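Local coordinates for protein D-alanyl-D-alanine carboxypeptidase DacB2 (Mycobacterium tuberculosis H37Rv, PDB 4RYE) that shows D,D-carboxypeptidase activity in vitro and probably cleaves the terminal D-Ala-D-Ala of the peptidoglycan stem peptide, at residues L95-L100 and I174-A180. Numbering follows the deposited sequence.
Sequences LDGLLL and ITAEPSA
Ile-174 enters the side of helix 91-100 as a knob into a hole formed by Leu-95, Asp-96, Leu-99 and Leu-100, joining that helix to helix 169-176 and the following strand 179-184 in the penicillin-binding, beta-lactamase-like fold of the S11 peptidases. A beta-branched residue suits the place because its two arms fill different parts of the hollow. Ile-174 CG2, anti to the backbone N, enters between Leu-99 and Leu-100, 3.7 Å from Leu-100 CD1. The other arm, with CG1 turned back beside the backbone N (chi1 -66°), carries Ile-174 CD1 to 4.1 Å from Leu-95 CB. Leu-100 forks in return: CD1 lies against Ile-174, while Leu-100 CD2 reaches past it to the start of strand 179-184, 3.8 Å from Ala-180 CB. A small methyl fits there, since Ala-180 CB also rests against the carboxylate of Asp-96, 3.6 Å from Asp-96 OD2.

That carboxylate forms one wall of the hole, with OD1 against Ile-174 CG2, and Glu-177 comes up beside it. The two carboxylate planes are 60° apart; Asp-96 OD1 and Glu-177 OE1, both acceptors, are 3.4 Å apart and would probably repel, but Arg-92, salt-bridged to both residues, probably offsets the charge. A water donates to Asp-96 OD2 and more weakly to Glu-177 OE2. The hole lies close to the active site: the side chain of Leu-99 is about 5 Å from that of Lys-50, the proton acceptor by similarity, on which Leu-98 also packs. A second water links the backbone of Leu-99 to the hydroxyl of Thr-175, donating to Leu-99 O at 3.2 Å and accepting from Thr-175 OG1 at 3.0 Å.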
ATOM      1  N   LEU A  95       4.134 -12.421   4.084  1.00 15.89           N
ATOM      2  CA  LEU A  95       3.680 -11.449   3.086  1.00 17.64           C
ATOM      3  C   LEU A  95       2.149 -11.391   3.003  1.00 20.14           C
ATOM      4  O   LEU A  95       1.576 -10.314   2.808  1.00 18.90           O
ATOM      5  CB  LEU A  95       4.277 -11.749   1.703  1.00 16.54           C
ATOM      6  CG  LEU A  95       5.727 -11.317   1.513  1.00 22.08           C
ATOM      7  CD1 LEU A  95       6.323 -11.947   0.260  1.00 23.66           C
ATOM      8  CD2 LEU A  95       5.793  -9.809   1.425  1.00 23.14           C
ATOM      9  N   ASP A  96       1.494 -12.539   3.155  1.00 21.93           N
ATOM     10  CA  ASP A  96       0.033 -12.575   3.240  1.00 23.20           C
ATOM     11  C   ASP A  96      -0.445 -11.807   4.459  1.00 20.94           C
ATOM     12  O   ASP A  96      -1.387 -11.020   4.368  1.00 20.02           O
ATOM     13  CB  ASP A  96      -0.490 -14.018   3.328  1.00 18.45           C
ATOM     14  CG  ASP A  96      -0.348 -14.775   2.015  1.00 32.83           C
ATOM     15  OD1 ASP A  96      -0.256 -14.123   0.955  1.00 30.97           O
ATOM     16  OD2 ASP A  96      -0.331 -16.025   2.040  1.00 36.33           O
ATOM     17  N   GLY A  97       0.195 -12.052   5.602  1.00 19.93           N
ATOM     18  CA  GLY A  97      -0.132 -11.339   6.827  1.00 19.01           C
ATOM     19  C   GLY A  97       0.095  -9.848   6.652  1.00 18.40           C
ATOM     20  O   GLY A  97      -0.743  -9.022   7.057  1.00 19.15           O
ATOM     21  N   LEU A  98       1.215  -9.504   6.020  1.00 17.07           N
ATOM     22  CA  LEU A  98       1.559  -8.108   5.746  1.00 17.47           C
ATOM     23  C   LEU A  98       0.529  -7.396   4.879  1.00 21.45           C
ATOM     24  O   LEU A  98       0.101  -6.277   5.190  1.00 19.38           O
ATOM     25  CB  LEU A  98       2.918  -8.031   5.041  1.00 15.75           C
ATOM     26  CG  LEU A  98       3.471  -6.625   4.833  1.00 18.79           C
ATOM     27  CD1 LEU A  98       3.940  -6.074   6.168  1.00 17.68           C
ATOM     28  CD2 LEU A  98       4.610  -6.631   3.819  1.00 14.65           C
ATOM     29  N   LEU A  99       0.138  -8.042   3.786  1.00 15.89           N
ATOM     30  CA  LEU A  99      -0.654  -7.379   2.759  1.00 16.77           C
ATOM     31  C   LEU A  99      -2.166  -7.545   2.904  1.00 21.86           C
ATOM     32  O   LEU A  99      -2.915  -6.688   2.449  1.00 29.38           O
ATOM     33  CB  LEU A  99      -0.199  -7.826   1.378  1.00 17.82           C
ATOM     34  CG  LEU A  99       1.245  -7.448   1.022  1.00 20.61           C
ATOM     35  CD1 LEU A  99       1.576  -7.967  -0.359  1.00 21.71           C
ATOM     36  CD2 LEU A  99       1.473  -5.938   1.094  1.00 16.32           C
ATOM     37  N   LEU A 100      -2.616  -8.631   3.530  1.00 19.85           N
ATOM     38  CA  LEU A 100      -4.063  -8.854   3.693  1.00 21.92           C
ATOM     39  C   LEU A 100      -4.638  -8.221   4.961  1.00 24.56           C
ATOM     40  O   LEU A 100      -5.753  -7.690   4.947  1.00 25.94           O
ATOM     41  CB  LEU A 100      -4.408 -10.351   3.666  1.00 19.34           C
ATOM     42  CG  LEU A 100      -4.711 -10.968   2.296  1.00 22.87           C
ATOM     43  CD1 LEU A 100      -3.543 -10.776   1.340  1.00 19.85           C
ATOM     44  CD2 LEU A 100      -5.031 -12.444   2.434  1.00 24.03           C
ATOM     45  N   ILE A 174      -1.149 -11.815  -4.506  1.00 17.57           N
ATOM     46  CA  ILE A 174      -1.457 -11.642  -3.082  1.00 19.68           C
ATOM     47  C   ILE A 174      -2.433 -10.496  -2.830  1.00 19.71           C
ATOM     48  O   ILE A 174      -3.428 -10.664  -2.125  1.00 20.51           O
ATOM     49  CB  ILE A 174      -0.179 -11.403  -2.251  1.00 21.73           C
ATOM     50  CG1 ILE A 174       0.709 -12.653  -2.278  1.00 17.16           C
ATOM     51  CG2 ILE A 174      -0.533 -11.047  -0.800  1.00 21.34           C
ATOM     52  CD1 ILE A 174       2.125 -12.396  -1.761  1.00 22.97           C
ATOM     53  N   THR A 175      -2.157  -9.334  -3.412  1.00 18.83           N
ATOM     54  CA  THR A 175      -2.961  -8.143  -3.137  1.00 20.02           C
ATOM     55  C   THR A 175      -4.414  -8.352  -3.587  1.00 25.60           C
ATOM     56  O   THR A 175      -5.348  -7.713  -3.075  1.00 25.51           O
ATOM     57  CB  THR A 175      -2.305  -6.867  -3.750  1.00 16.91           C
ATOM     58  OG1 THR A 175      -2.917  -5.689  -3.200  1.00 22.29           O
ATOM     59  CG2 THR A 175      -2.427  -6.853  -5.275  1.00 18.57           C
ATOM     60  N   ALA A 176      -4.608  -9.290  -4.510  1.00 16.19           N
ATOM     61  CA  ALA A 176      -5.940  -9.598  -5.022  1.00 22.10           C
ATOM     62  C   ALA A 176      -6.615 -10.829  -4.375  1.00 23.10           C
ATOM     63  O   ALA A 176      -7.810 -11.051  -4.595  1.00 22.65           O
ATOM     64  CB  ALA A 176      -5.906  -9.742  -6.544  1.00 20.45           C
ATOM     65  N   GLU A 177      -5.871 -11.619  -3.596  1.00 31.24           N
ATOM     66  CA  GLU A 177      -6.446 -12.779  -2.884  1.00 29.85           C
ATOM     67  C   GLU A 177      -7.536 -12.355  -1.911  1.00 31.98           C
ATOM     68  O   GLU A 177      -7.339 -11.420  -1.127  1.00 30.76           O
ATOM     69  CB  GLU A 177      -5.386 -13.505  -2.034  1.00 28.13           C
ATOM     70  CG  GLU A 177      -4.240 -14.187  -2.740  1.00 42.96           C
ATOM     71  CD  GLU A 177      -3.151 -14.580  -1.739  1.00 47.44           C
ATOM     72  OE1 GLU A 177      -3.261 -14.164  -0.565  1.00 48.43           O
ATOM     73  OE2 GLU A 177      -2.194 -15.290  -2.109  1.00 48.99           O
ATOM     74  N   PRO A 178      -8.682 -13.062  -1.919  1.00 29.73           N
ATOM     75  CA  PRO A 178      -9.700 -12.732  -0.922  1.00 28.50           C
ATOM     76  C   PRO A 178      -9.305 -13.228   0.469  1.00 26.49           C
ATOM     77  O   PRO A 178      -9.774 -12.689   1.466  1.00 25.81           O
ATOM     78  CB  PRO A 178     -10.945 -13.477  -1.426  1.00 30.76           C
ATOM     79  CG  PRO A 178     -10.416 -14.605  -2.260  1.00 38.67           C
ATOM     80  CD  PRO A 178      -9.151 -14.065  -2.895  1.00 34.08           C
ATOM     81  N   SER A 179      -8.436 -14.234   0.528  1.00 26.52           N
ATOM     82  CA  SER A 179      -8.098 -14.861   1.798  1.00 25.59           C
ATOM     83  C   SER A 179      -6.796 -15.634   1.702  1.00 25.20           C
ATOM     84  O   SER A 179      -6.281 -15.881   0.609  1.00 26.67           O
ATOM     85  CB  SER A 179      -9.217 -15.806   2.241  1.00 27.08           C
ATOM     86  OG  SER A 179      -9.388 -16.849   1.295  1.00 31.24           O
ATOM     87  N   ALA A 180      -6.262 -16.017   2.858  1.00 24.03           N
ATOM     88  CA  ALA A 180      -5.065 -16.838   2.898  1.00 28.82           C
ATOM     89  C   ALA A 180      -5.054 -17.631   4.186  1.00 25.74           C
ATOM     90  O   ALA A 180      -5.727 -17.265   5.152  1.00 26.14           O
ATOM     91  CB  ALA A 180      -3.813 -15.973   2.794  1.00 23.62           C
TER
HETATM   92  O   HOH W   1      -1.659 -17.545   0.314  1.00 32.98           O
HETATM   93  O   HOH W   2      -2.293  -5.325  -0.338  1.00 18.11           O